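Local coordinates for possible acyl-[acyl-carrier protein] desaturase DESA2 (acyl-[acp] desaturase) (stearoyl-acp desaturase) (Mycobacterium tuberculosis, PDB 1ZA0) that probably introduces double bonds into acyl chains carried by acyl carrier protein in mycobacterial fatty acid biosynthesis, at a metal site inside a four-helix bundle, at residues A[19-24]-A[193-198]; A[70-75]-A[164-169]; A[112-117]-A[180-185]; A[213-218]-A[267-272]. All coordinates share one frame; numbering follows the deposited sequence.

Contacts 1, 2 and 3 each come within 10 Å of the metal site of the bundle: a bound manganese lies about 9 Å from the side chain of Phe195 (contact 1), 8 Å from that of Cys166 (contact 2) and 7 Å from that of Ile185 (contact 3). Contacts 2 and 3 have centres 10 Å apart and touch, so they build one apolar core; Cys166 SG lies 3.7 Å from Ile185 CG2, and Leu72 CB 3.8 Å from Leu114 CD1. Contacts 1 and 3 share helix 176-206, their centres 23 Å apart. Contact 4, 213-218 with 267-272, is peripheral, its centre about 34 Å from that of contact 3 and away from the metal.

Contact 1 (A[19-24]-A[193-198]); sequences EANMTR and EEFFAN
Asn21 of helix 9-27 meets Phe195 and Asn198 of helix 176-206, where the amino-terminal helix packs, nearly antiparallel, against one member of the ferritin-like four-helix bundle. At its root the Asn21 side chain covers the aromatic ring: CB lies 3.5 Å from the Phe195 centroid, over the middle of one face, in a CH-pi contact. The first torsion (chi1 -82°) sets CG beside the backbone N and opposite the carbonyl carbon, carrying the amide past the ring to Asn198. There OD1 is gripped by two donors. Asn198 ND2 donates across the gap to Asn21 OD1 at 2.8 Å, nearly straight (171° at the hydrogen) and on a lone pair in the carbonyl plane. Arg24 NH2 reaches the same Asn21 OD1 at 3.0 Å from the next turn of its own helix, with OD1 in the guanidinium plane. The other branch, Asn21 ND2, is hydrogen-bonded to Val17 O, so both ends of the amide are tied and its rotation is fixed. Held this way, the Arg24 guanidinium lies flat against the Glu194 carboxylate, the planes 13° apart. Trp99 of helix 95-121 stacks on Phe195, and Met22 adds an oblique Met-aromatic contact, its SD 4.2 Å from Phe195 CE1. The Arg24-Glu194 salt bridge works by charge alone: Arg24 NH1 stands 3.5 Å from Glu194 OE1, yet no N-H points at that oxygen.

Contact 2 (A[70-75]-A[164-169]); sequences EILLIL and VFCRNL
Leu72 is the bump of this interface, and its branched end rests at the mouth of a shallow hollow on helix 148-172 bounded by the ends of Phe165, Cys166 and Leu169. The fork of the leucine sits against the aromatic ring, Leu72 CG lying 3.5 Å from Phe165 CE2, and the two side chains, coming from opposite helices, overlap flank to flank. Beyond the fork, Leu72 CD1 touches Cys166 SG at 3.7 Å and also meets the methyl of the next turn, Leu169 CD2, at 4.1 Å. Phe165 is the return bump: a first torsion of -171° extends the ring away from its own backbone N and across to the end of Leu72 and, more loosely, to Ile71, whose CG2 lies 4.3 Å from Phe165 CZ. The side-chain ends meet across a wide gap, for the short helix axes stay 12.0 Å apart and run at 149° to each other. No hydrogen bond joins the two segments. Ile182 and Ile185 of helix 176-206 pack on Cys166, closing the core on another side. The side chain of Cys166 is also about 4 Å from that of the manganese ligand Glu189. Such an apolar layer, packed next to metal-binding carboxylates, belongs to the dimetal four-helix bundle of the type 2 fatty acid desaturases.

Contact 3 (A[112-117]-A[180-185]); sequences IALREY and GLIDRI
Leu181 and Leu114 have the most surface buried here, with Ala113 next, and around them helices 95-121 and 176-206 pack nearly antiparallel (166°), their short axes 10.8 Å apart. The extended course of Leu181 brings CD1 against the opposite helix, over Ala113 and Tyr117, one turn apart. There Leu181 CD1 meets Ala113 CB and Tyr117 CB, each at 4.0 Å, and lies 3.8 Å from Ala113 O. Ala113 is small enough for the leucine to come close to the helix backbone. The other methyl, Leu181 CD2, faces Leu114 CD2 at 4.2 Å. Leu114 in turn uses its branches on two isoleucines: Leu114 CD2 touches Ile182 CD1 at 3.6 Å, the side chains set roughly perpendicular, while Leu114 CG lies 4.0 Å from Ile185 CD1. Both isoleucines also pack on helix 148-172, and Leu114 touches helix 63-77, so the layer is shared among four helices of the bundle. Tyr117 meets Leu181 CD1 most closely through CB; its hydroxyl is hydrogen-bonded to Glu175. Ile185 reaches within about 4 Å of the side chains of Glu189, a manganese ligand, and His110, a probable iron ligand. With no hydrogen bond or charge pair between the segments, this buried contact is essentially aliphatic, though the Ile185 side chain lies only about 7 Å from the manganese: hydrocarbon packs right up to the metal ligands.

Contact 4 (A[213-218]-A[267-272]); sequences AAIAAR and PSLKQF
This is an apolar contact at the periphery of the fold, between Ala216 and Ile215 of helix 208-221 and Leu269 and Phe272 of the carboxy-terminal segment that follows helix 247-260. Ala216 and Leu269 carry the contact. With chi1 at -58°, the Leu269 CG sits beside its own backbone N, and the end of the side chain turns in to the helix. Leu269 CD2 comes to rest on the helix surface, 3.5 Å from Ala216 CA and 3.6 Å from Ala216 CB. On its other flank Leu269 CD2 lies 4.0 Å from Ile215 CG2. Ala216 CB is also 4.1 Å from Ser268 O, at the exposed margin. Further along, the Phe272 ring approaches the helix obliquely, its CZ 3.8 Å from Ala216 O. The backbone bond from Phe272 N to Leu269 O, 3.0 Å long, ties these two apolar residues into one turn. Ile258 of helix 247-260 touches Ile215, Leu269 and Phe272, and Leu263 touches both Ile215 and Leu269, adding to the apolar surroundings. No hydrogen bond links the segments, so the tail is held to the helix here by van der Waals contact, a hold without directional bonds.

Contact 1 (A[19-24]-A[193-198])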
loop_
_atom_site.group_PDB
_atom_site.type_symbol
_atom_site.label_atom_id
_atom_site.label_comp_id
_atom_site.label_asym_id
_atom_site.label_seq_id
_atom_site.Cartn_x
_atom_site.Cartn_y
_atom_site.Cartn_z
ATOM N N GLU A 19 -0.572 -20.237 9.443
ATOM C CA GLU A 19 -0.256 -21.354 8.560
ATOM C C GLU A 19 -1.254 -21.500 7.463
ATOM O O GLU A 19 -0.911 -21.767 6.304
ATOM C CB GLU A 19 -0.180 -22.684 9.405
ATOM C CG GLU A 19 -0.013 -23.952 8.569
ATOM C CD GLU A 19 0.199 -25.255 9.387
ATOM O OE1 GLU A 19 0.012 -25.275 10.625
ATOM O OE2 GLU A 19 0.495 -26.269 8.763
ATOM N N ALA A 20 -2.548 -21.474 7.833
ATOM C CA ALA A 20 -3.624 -21.627 6.833
ATOM C C ALA A 20 -3.547 -20.492 5.749
ATOM O O ALA A 20 -3.709 -20.694 4.577
ATOM C CB ALA A 20 -5.002 -21.577 7.557
ATOM N N ASN A 21 -3.270 -19.320 6.197
ATOM C CA ASN A 21 -3.196 -18.176 5.290
ATOM C C ASN A 21 -1.918 -18.219 4.421
ATOM O O ASN A 21 -1.970 -17.890 3.271
ATOM C CB ASN A 21 -3.248 -16.917 6.087
ATOM C CG ASN A 21 -4.699 -16.535 6.445
ATOM O OD1 ASN A 21 -5.328 -15.769 5.714
ATOM N ND2 ASN A 21 -5.237 -17.106 7.549
ATOM N N MET A 22 -0.802 -18.643 4.984
ATOM C CA MET A 22 0.437 -18.811 4.185
ATOM C C MET A 22 0.198 -19.831 3.144
ATOM O O MET A 22 0.512 -19.678 1.986
ATOM C CB MET A 22 1.564 -19.328 5.061
ATOM C CG MET A 22 2.666 -18.436 5.355
ATOM S SD MET A 22 3.256 -17.249 4.060
ATOM C CE MET A 22 4.526 -18.091 3.114
ATOM N N THR A 23 -0.438 -20.933 3.557
ATOM C CA THR A 23 -0.779 -21.984 2.641
ATOM C C THR A 23 -1.697 -21.516 1.527
ATOM O O THR A 23 -1.502 -21.801 0.360
ATOM C CB THR A 23 -1.418 -23.218 3.486
ATOM O OG1 THR A 23 -0.442 -23.675 4.426
ATOM C CG2 THR A 23 -1.596 -24.377 2.632
ATOM N N ARG A 24 -2.752 -20.806 1.877
ATOM C CA ARG A 24 -3.570 -20.176 0.861
ATOM C C ARG A 24 -2.772 -19.230 -0.064
ATOM O O ARG A 24 -2.907 -19.261 -1.292
ATOM C CB ARG A 24 -4.678 -19.379 1.538
ATOM C CG ARG A 24 -5.665 -18.786 0.582
ATOM C CD ARG A 24 -6.660 -17.851 1.214
ATOM N NE ARG A 24 -6.038 -16.961 2.171
ATOM C CZ ARG A 24 -5.242 -15.935 1.878
ATOM N NH1 ARG A 24 -5.008 -15.655 0.613
ATOM N NH2 ARG A 24 -4.728 -15.163 2.844
ATOM N N GLU A 193 -4.037 -7.329 2.675
ATOM C CA GLU A 193 -5.101 -6.974 3.548
ATOM C C GLU A 193 -5.847 -8.253 4.076
ATOM O O GLU A 193 -6.232 -8.283 5.247
ATOM C CB GLU A 193 -6.071 -5.971 2.898
ATOM C CG GLU A 193 -7.159 -5.531 3.893
ATOM C CD GLU A 193 -8.482 -5.094 3.273
ATOM O OE1 GLU A 193 -8.575 -4.999 2.023
ATOM O OE2 GLU A 193 -9.437 -4.787 4.069
ATOM N N GLU A 194 -6.073 -9.213 3.194
ATOM C CA GLU A 194 -6.881 -10.410 3.463
ATOM C C GLU A 194 -6.123 -11.163 4.594
ATOM O O GLU A 194 -6.691 -11.602 5.570
ATOM C CB GLU A 194 -6.970 -11.295 2.219
ATOM C CG GLU A 194 -7.623 -12.675 2.353
ATOM C CD GLU A 194 -7.689 -13.409 1.044
ATOM O OE1 GLU A 194 -7.086 -12.896 0.063
ATOM O OE2 GLU A 194 -8.359 -14.480 0.917
ATOM N N PHE A 195 -4.830 -11.294 4.419
ATOM C CA PHE A 195 -3.958 -11.985 5.376
ATOM C C PHE A 195 -3.990 -11.324 6.727
ATOM O O PHE A 195 -4.367 -11.980 7.723
ATOM C CB PHE A 195 -2.523 -12.084 4.834
ATOM C CG PHE A 195 -1.701 -13.228 5.413
ATOM C CD1 PHE A 195 -1.118 -14.159 4.580
ATOM C CD2 PHE A 195 -1.463 -13.325 6.761
ATOM C CE1 PHE A 195 -0.309 -15.187 5.096
ATOM C CE2 PHE A 195 -0.682 -14.367 7.286
ATOM C CZ PHE A 195 -0.123 -15.304 6.452
ATOM N N PHE A 196 -3.674 -10.020 6.806
ATOM C CA PHE A 196 -3.723 -9.347 8.097
ATOM C C PHE A 196 -5.120 -9.330 8.676
ATOM O O PHE A 196 -5.323 -9.467 9.900
ATOM C CB PHE A 196 -3.138 -7.930 8.079
ATOM C CG PHE A 196 -1.636 -7.918 7.886
ATOM C CD1 PHE A 196 -0.791 -8.405 8.886
ATOM C CD2 PHE A 196 -1.084 -7.454 6.708
ATOM C CE1 PHE A 196 0.590 -8.404 8.714
ATOM C CE2 PHE A 196 0.305 -7.448 6.526
ATOM C CZ PHE A 196 1.129 -7.949 7.525
ATOM N N ALA A 197 -6.099 -9.099 7.823
ATOM C CA ALA A 197 -7.461 -9.010 8.340
ATOM C C ALA A 197 -7.921 -10.372 8.907
ATOM O O ALA A 197 -8.732 -10.419 9.812
ATOM C CB ALA A 197 -8.408 -8.550 7.255
ATOM N N ASN A 198 -7.476 -11.473 8.314
ATOM C CA ASN A 198 -7.881 -12.778 8.827
ATOM C C ASN A 198 -7.264 -12.987 10.254
ATOM O O ASN A 198 -7.896 -13.591 11.126
ATOM C CB ASN A 198 -7.471 -13.906 7.840
ATOM C CG ASN A 198 -8.352 -13.953 6.607
ATOM O OD1 ASN A 198 -9.453 -13.341 6.626
ATOM N ND2 ASN A 198 -7.909 -14.711 5.520
#

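Contact 2 (A[70-75]-A[164-169])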
loop_
_atom_site.group_PDB
_atom_site.type_symbol
_atom_site.label_atom_id
_atom_site.label_comp_id
_atom_site.label_asym_id
_atom_site.label_seq_id
_atom_site.Cartn_x
_atom_site.Cartn_y
_atom_site.Cartn_z
ATOM N N GLU A 70 4.748 8.679 -6.795
ATOM C CA GLU A 70 5.810 9.141 -5.905
ATOM C C GLU A 70 5.448 8.909 -4.469
ATOM O O GLU A 70 6.282 8.456 -3.702
ATOM C CB GLU A 70 6.149 10.613 -6.124
ATOM C CG GLU A 70 6.681 10.845 -7.514
ATOM C CD GLU A 70 7.051 12.280 -7.795
ATOM O OE1 GLU A 70 6.179 13.167 -7.938
ATOM O OE2 GLU A 70 8.276 12.494 -7.900
ATOM N N ILE A 71 4.177 9.144 -4.118
ATOM C CA ILE A 71 3.713 8.824 -2.769
ATOM C C ILE A 71 3.857 7.347 -2.481
ATOM O O ILE A 71 4.356 6.969 -1.417
ATOM C CB ILE A 71 2.234 9.285 -2.583
ATOM C CG1 ILE A 71 2.168 10.809 -2.604
ATOM C CG2 ILE A 71 1.622 8.664 -1.263
ATOM C CD1 ILE A 71 0.745 11.325 -2.926
ATOM N N LEU A 72 3.484 6.483 -3.444
ATOM C CA LEU A 72 3.582 5.026 -3.245
ATOM C C LEU A 72 5.011 4.562 -3.040
ATOM O O LEU A 72 5.342 3.689 -2.173
ATOM C CB LEU A 72 3.002 4.230 -4.417
ATOM C CG LEU A 72 1.523 3.987 -4.473
ATOM C CD1 LEU A 72 1.110 3.247 -5.777
ATOM C CD2 LEU A 72 1.078 3.274 -3.231
ATOM N N LEU A 73 5.852 5.142 -3.866
ATOM C CA LEU A 73 7.253 4.785 -3.851
ATOM C C LEU A 73 7.891 5.135 -2.518
ATOM O O LEU A 73 8.625 4.290 -1.895
ATOM C CB LEU A 73 7.951 5.455 -5.007
ATOM C CG LEU A 73 9.470 5.245 -5.000
ATOM C CD1 LEU A 73 9.831 3.723 -5.061
ATOM C CD2 LEU A 73 10.128 6.032 -6.092
ATOM N N ILE A 74 7.577 6.333 -2.014
ATOM C CA ILE A 74 8.141 6.777 -0.737
ATOM C C ILE A 74 7.687 5.838 0.381
ATOM O O ILE A 74 8.467 5.430 1.238
ATOM C CB ILE A 74 7.704 8.239 -0.412
ATOM C CG1 ILE A 74 8.312 9.257 -1.378
ATOM C CG2 ILE A 74 8.024 8.637 1.044
ATOM C CD1 ILE A 74 9.740 9.510 -1.146
ATOM N N LEU A 75 6.408 5.511 0.385
ATOM C CA LEU A 75 5.835 4.624 1.413
ATOM C C LEU A 75 6.419 3.205 1.312
ATOM O O LEU A 75 6.772 2.568 2.319
ATOM C CB LEU A 75 4.326 4.578 1.274
ATOM C CG LEU A 75 3.554 5.863 1.615
ATOM C CD1 LEU A 75 2.073 5.659 1.467
ATOM C CD2 LEU A 75 3.933 6.378 3.059
ATOM N N VAL A 164 -7.207 0.258 -1.911
ATOM C CA VAL A 164 -8.102 1.274 -2.445
ATOM C C VAL A 164 -7.337 2.335 -3.304
ATOM O O VAL A 164 -7.691 2.614 -4.450
ATOM C CB VAL A 164 -8.860 1.942 -1.314
ATOM C CG1 VAL A 164 -9.665 3.133 -1.795
ATOM C CG2 VAL A 164 -9.820 0.880 -0.624
ATOM N N PHE A 165 -6.256 2.859 -2.740
ATOM C CA PHE A 165 -5.341 3.748 -3.458
ATOM C C PHE A 165 -4.913 3.187 -4.797
ATOM O O PHE A 165 -5.087 3.861 -5.808
ATOM C CB PHE A 165 -4.145 4.078 -2.537
ATOM C CG PHE A 165 -3.215 5.152 -3.036
ATOM C CD1 PHE A 165 -3.141 6.378 -2.391
ATOM C CD2 PHE A 165 -2.339 4.897 -4.115
ATOM C CE1 PHE A 165 -2.229 7.385 -2.816
ATOM C CE2 PHE A 165 -1.415 5.851 -4.522
ATOM C CZ PHE A 165 -1.389 7.133 -3.876
ATOM N N CYS A 166 -4.393 1.940 -4.840
ATOM C CA CYS A 166 -3.830 1.417 -6.047
ATOM C C CYS A 166 -4.916 0.986 -7.051
ATOM O O CYS A 166 -4.722 1.093 -8.279
ATOM C CB CYS A 166 -2.891 0.241 -5.761
ATOM S SG CYS A 166 -1.407 0.727 -4.881
ATOM N N ARG A 167 -6.041 0.476 -6.535
ATOM C CA ARG A 167 -7.183 0.218 -7.381
ATOM C C ARG A 167 -7.676 1.509 -8.104
ATOM O O ARG A 167 -7.898 1.482 -9.344
ATOM C CB ARG A 167 -8.329 -0.443 -6.594
ATOM C CG ARG A 167 -9.519 -0.752 -7.514
ATOM N N ASN A 168 -7.822 2.603 -7.342
ATOM C CA ASN A 168 -8.363 3.826 -7.844
ATOM C C ASN A 168 -7.361 4.403 -8.821
ATOM O O ASN A 168 -7.727 5.010 -9.838
ATOM C CB ASN A 168 -8.681 4.850 -6.726
ATOM C CG ASN A 168 -9.842 4.405 -5.815
ATOM O OD1 ASN A 168 -10.561 3.423 -6.132
ATOM N ND2 ASN A 168 -10.052 5.156 -4.718
ATOM N N LEU A 169 -6.089 4.287 -8.499
ATOM C CA LEU A 169 -5.056 4.791 -9.394
ATOM C C LEU A 169 -4.966 4.036 -10.696
ATOM O O LEU A 169 -4.938 4.648 -11.750
ATOM C CB LEU A 169 -3.703 4.789 -8.676
ATOM C CG LEU A 169 -2.498 5.206 -9.489
ATOM C CD1 LEU A 169 -2.505 6.638 -9.991
ATOM C CD2 LEU A 169 -1.195 4.898 -8.704
#

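Contact 3 (A[112-117]-A[180-185])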
loop_
_atom_site.group_PDB
_atom_site.type_symbol
_atom_site.label_atom_id
_atom_site.label_comp_id
_atom_site.label_asym_id
_atom_site.label_seq_id
_atom_site.Cartn_x
_atom_site.Cartn_y
_atom_site.Cartn_z
ATOM N N ILE A 112 10.679 -1.609 -6.297
ATOM C CA ILE A 112 11.622 -1.720 -7.405
ATOM C C ILE A 112 10.912 -1.404 -8.712
ATOM O O ILE A 112 11.453 -0.676 -9.565
ATOM C CB ILE A 112 12.213 -3.138 -7.496
ATOM C CG1 ILE A 112 13.096 -3.462 -6.253
ATOM C CG2 ILE A 112 13.030 -3.276 -8.745
ATOM C CD1 ILE A 112 13.238 -5.064 -6.083
ATOM N N ALA A 113 9.730 -2.011 -8.905
ATOM C CA ALA A 113 8.972 -1.831 -10.148
ATOM C C ALA A 113 8.673 -0.313 -10.347
ATOM O O ALA A 113 8.921 0.240 -11.408
ATOM C CB ALA A 113 7.676 -2.564 -10.112
ATOM N N LEU A 114 8.171 0.349 -9.308
ATOM C CA LEU A 114 7.840 1.757 -9.427
ATOM C C LEU A 114 9.053 2.623 -9.738
ATOM O O LEU A 114 8.998 3.497 -10.592
ATOM C CB LEU A 114 7.168 2.292 -8.172
ATOM C CG LEU A 114 5.732 1.827 -7.860
ATOM C CD1 LEU A 114 5.484 2.025 -6.361
ATOM C CD2 LEU A 114 4.689 2.658 -8.639
ATOM N N ARG A 115 10.125 2.420 -8.991
ATOM C CA ARG A 115 11.339 3.204 -9.209
ATOM C C ARG A 115 11.899 3.029 -10.608
ATOM O O ARG A 115 12.188 4.024 -11.268
ATOM C CB ARG A 115 12.408 2.853 -8.194
ATOM C CG ARG A 115 13.661 3.704 -8.235
ATOM C CD ARG A 115 14.649 3.409 -7.081
ATOM N NE ARG A 115 14.148 3.898 -5.818
ATOM C CZ ARG A 115 14.097 5.168 -5.479
ATOM N NH1 ARG A 115 14.627 6.103 -6.249
ATOM N NH2 ARG A 115 13.572 5.504 -4.318
ATOM N N GLU A 116 12.042 1.779 -11.030
ATOM C CA GLU A 116 12.576 1.446 -12.343
ATOM C C GLU A 116 11.715 1.974 -13.492
ATOM O O GLU A 116 12.245 2.545 -14.474
ATOM C CB GLU A 116 12.867 -0.036 -12.487
ATOM C CG GLU A 116 14.052 -0.416 -11.609
ATOM C CD GLU A 116 14.461 -1.891 -11.657
ATOM O OE1 GLU A 116 13.868 -2.660 -12.433
ATOM O OE2 GLU A 116 15.362 -2.242 -10.851
ATOM N N TYR A 117 10.406 1.852 -13.367
ATOM C CA TYR A 117 9.534 2.417 -14.367
ATOM C C TYR A 117 9.835 3.912 -14.440
ATOM O O TYR A 117 10.006 4.492 -15.521
ATOM C CB TYR A 117 8.060 2.198 -14.025
ATOM C CG TYR A 117 7.128 2.824 -15.031
ATOM C CD1 TYR A 117 6.550 2.080 -16.035
ATOM C CD2 TYR A 117 6.784 4.157 -14.920
ATOM C CE1 TYR A 117 5.672 2.689 -16.993
ATOM C CE2 TYR A 117 5.966 4.776 -15.821
ATOM C CZ TYR A 117 5.429 4.048 -16.880
ATOM O OH TYR A 117 4.545 4.706 -17.746
ATOM N N GLY A 180 -0.823 -1.792 -16.008
ATOM C CA GLY A 180 -0.494 -3.159 -15.676
ATOM C C GLY A 180 0.276 -3.332 -14.377
ATOM O O GLY A 180 -0.042 -4.191 -13.543
ATOM N N LEU A 181 1.255 -2.479 -14.202
ATOM C CA LEU A 181 2.106 -2.473 -13.008
ATOM C C LEU A 181 1.301 -2.159 -11.755
ATOM O O LEU A 181 1.359 -2.892 -10.741
ATOM C CB LEU A 181 3.215 -1.436 -13.201
ATOM C CG LEU A 181 4.356 -1.414 -12.155
ATOM C CD1 LEU A 181 5.474 -0.552 -12.741
ATOM C CD2 LEU A 181 3.932 -0.805 -10.893
ATOM N N ILE A 182 0.544 -1.052 -11.794
ATOM C CA ILE A 182 -0.245 -0.666 -10.668
ATOM C C ILE A 182 -1.357 -1.697 -10.360
ATOM O O ILE A 182 -1.662 -1.945 -9.198
ATOM C CB ILE A 182 -0.845 0.749 -10.782
ATOM C CG1 ILE A 182 0.260 1.816 -10.995
ATOM C CG2 ILE A 182 -1.610 1.080 -9.523
ATOM C CD1 ILE A 182 1.314 1.936 -9.806
ATOM N N ASP A 183 -1.958 -2.254 -11.389
ATOM C CA ASP A 183 -2.933 -3.320 -11.177
ATOM C C ASP A 183 -2.288 -4.551 -10.474
ATOM O O ASP A 183 -2.934 -5.151 -9.619
ATOM C CB ASP A 183 -3.480 -3.715 -12.531
ATOM C CG ASP A 183 -4.355 -4.906 -12.486
ATOM O OD1 ASP A 183 -5.544 -4.744 -12.108
ATOM O OD2 ASP A 183 -3.938 -6.004 -12.850
ATOM N N ARG A 184 -1.063 -4.947 -10.848
ATOM C CA ARG A 184 -0.364 -6.043 -10.128
ATOM C C ARG A 184 -0.203 -5.704 -8.652
ATOM O O ARG A 184 -0.470 -6.551 -7.784
ATOM C CB ARG A 184 1.001 -6.423 -10.742
ATOM C CG ARG A 184 0.971 -7.243 -12.018
ATOM C CD ARG A 184 0.461 -8.726 -11.921
ATOM N NE ARG A 184 0.796 -9.445 -13.162
ATOM C CZ ARG A 184 0.973 -10.767 -13.315
ATOM N NH1 ARG A 184 1.290 -11.235 -14.520
ATOM N NH2 ARG A 184 0.830 -11.618 -12.304
ATOM N N ILE A 185 0.264 -4.493 -8.368
ATOM C CA ILE A 185 0.440 -4.007 -7.000
ATOM C C ILE A 185 -0.883 -4.028 -6.217
ATOM O O ILE A 185 -0.939 -4.534 -5.036
ATOM C CB ILE A 185 1.032 -2.597 -6.983
ATOM C CG1 ILE A 185 2.466 -2.603 -7.532
ATOM C CG2 ILE A 185 1.026 -2.011 -5.563
ATOM C CD1 ILE A 185 3.119 -1.179 -7.524
#

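Contact 4 (A[213-218]-A[267-272])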
loop_
_atom_site.group_PDB
_atom_site.type_symbol
_atom_site.label_atom_id
_atom_site.label_comp_id
_atom_site.label_asym_id
_atom_site.label_seq_id
_atom_site.Cartn_x
_atom_site.Cartn_y
_atom_site.Cartn_z
ATOM N N ALA A 213 -11.018 -2.380 20.992
ATOM C CA ALA A 213 -10.400 -1.138 21.419
ATOM C C ALA A 213 -9.320 -0.697 20.446
ATOM O O ALA A 213 -9.204 0.460 20.192
ATOM C CB ALA A 213 -9.780 -1.291 22.834
ATOM N N ALA A 214 -8.534 -1.644 19.962
ATOM C CA ALA A 214 -7.522 -1.356 18.968
ATOM C C ALA A 214 -8.178 -0.830 17.673
ATOM O O ALA A 214 -7.717 0.146 17.108
ATOM C CB ALA A 214 -6.669 -2.552 18.734
ATOM N N ILE A 215 -9.298 -1.405 17.259
ATOM C CA ILE A 215 -9.949 -0.977 16.037
ATOM C C ILE A 215 -10.504 0.413 16.214
ATOM O O ILE A 215 -10.382 1.279 15.309
ATOM C CB ILE A 215 -11.051 -2.005 15.605
ATOM C CG1 ILE A 215 -10.411 -3.338 15.227
ATOM C CG2 ILE A 215 -11.893 -1.407 14.468
ATOM C CD1 ILE A 215 -11.390 -4.525 15.119
ATOM N N ALA A 216 -11.083 0.674 17.385
ATOM C CA ALA A 216 -11.599 2.017 17.685
ATOM C C ALA A 216 -10.518 3.077 17.628
ATOM O O ALA A 216 -10.700 4.122 17.009
ATOM C CB ALA A 216 -12.299 2.041 19.075
ATOM N N ALA A 217 -9.372 2.784 18.213
ATOM C CA ALA A 217 -8.282 3.777 18.302
ATOM C C ALA A 217 -7.653 4.081 16.919
ATOM O O ALA A 217 -7.385 5.240 16.601
ATOM C CB ALA A 217 -7.227 3.299 19.287
ATOM N N ARG A 218 -7.422 3.041 16.100
ATOM C CA ARG A 218 -6.972 3.215 14.718
ATOM C C ARG A 218 -7.988 3.955 13.867
ATOM O O ARG A 218 -7.623 4.882 13.159
ATOM C CB ARG A 218 -6.606 1.877 14.099
ATOM C CG ARG A 218 -5.296 1.338 14.602
ATOM C CD ARG A 218 -4.057 2.378 14.632
ATOM N NE ARG A 218 -3.338 2.212 15.903
ATOM C CZ ARG A 218 -3.562 2.877 17.064
ATOM N NH1 ARG A 218 -2.850 2.544 18.123
ATOM N NH2 ARG A 218 -4.434 3.874 17.189
ATOM N N PRO A 267 -21.240 -0.901 19.618
ATOM C CA PRO A 267 -21.490 0.457 20.143
ATOM C C PRO A 267 -20.322 1.467 20.014
ATOM O O PRO A 267 -20.550 2.554 19.536
ATOM C CB PRO A 267 -21.862 0.216 21.636
ATOM C CG PRO A 267 -22.384 -1.192 21.693
ATOM C CD PRO A 267 -21.626 -1.946 20.593
ATOM N N SER A 268 -19.119 1.112 20.412
ATOM C CA SER A 268 -17.965 2.040 20.361
ATOM C C SER A 268 -17.355 2.303 18.955
ATOM O O SER A 268 -16.318 2.979 18.821
ATOM C CB SER A 268 -16.866 1.510 21.263
ATOM O OG SER A 268 -16.157 0.464 20.622
ATOM N N LEU A 269 -17.972 1.741 17.914
ATOM C CA LEU A 269 -17.474 1.870 16.537
ATOM C C LEU A 269 -18.528 2.393 15.572
ATOM O O LEU A 269 -18.203 2.660 14.433
ATOM C CB LEU A 269 -16.999 0.506 16.004
ATOM C CG LEU A 269 -15.901 -0.244 16.769
ATOM C CD1 LEU A 269 -15.723 -1.634 16.173
ATOM C CD2 LEU A 269 -14.583 0.541 16.778
ATOM N N LYS A 270 -19.797 2.503 16.008
ATOM C CA LYS A 270 -20.896 2.904 15.114
ATOM C C LYS A 270 -20.680 4.341 14.608
ATOM O O LYS A 270 -21.203 4.719 13.571
ATOM C CB LYS A 270 -22.302 2.718 15.796
ATOM N N GLN A 271 -19.914 5.115 15.352
ATOM C CA GLN A 271 -19.546 6.484 14.964
ATOM C C GLN A 271 -18.570 6.586 13.785
ATOM O O GLN A 271 -18.425 7.674 13.205
ATOM C CB GLN A 271 -18.911 7.197 16.147
ATOM C CG GLN A 271 -17.613 6.579 16.594
ATOM C CD GLN A 271 -16.904 7.388 17.651
ATOM O OE1 GLN A 271 -16.778 8.599 17.518
ATOM N NE2 GLN A 271 -16.417 6.717 18.691
ATOM N N PHE A 272 -17.914 5.462 13.445
ATOM C CA PHE A 272 -17.050 5.360 12.255
ATOM C C PHE A 272 -17.719 4.673 11.095
ATOM O O PHE A 272 -17.057 4.453 10.093
ATOM C CB PHE A 272 -15.793 4.592 12.586
ATOM C CG PHE A 272 -15.086 5.104 13.787
ATOM C CD1 PHE A 272 -14.405 6.329 13.743
ATOM C CD2 PHE A 272 -15.113 4.393 14.978
ATOM C CE1 PHE A 272 -13.742 6.821 14.880
ATOM C CE2 PHE A 272 -14.460 4.854 16.111
ATOM C CZ PHE A 272 -13.764 6.089 16.058
#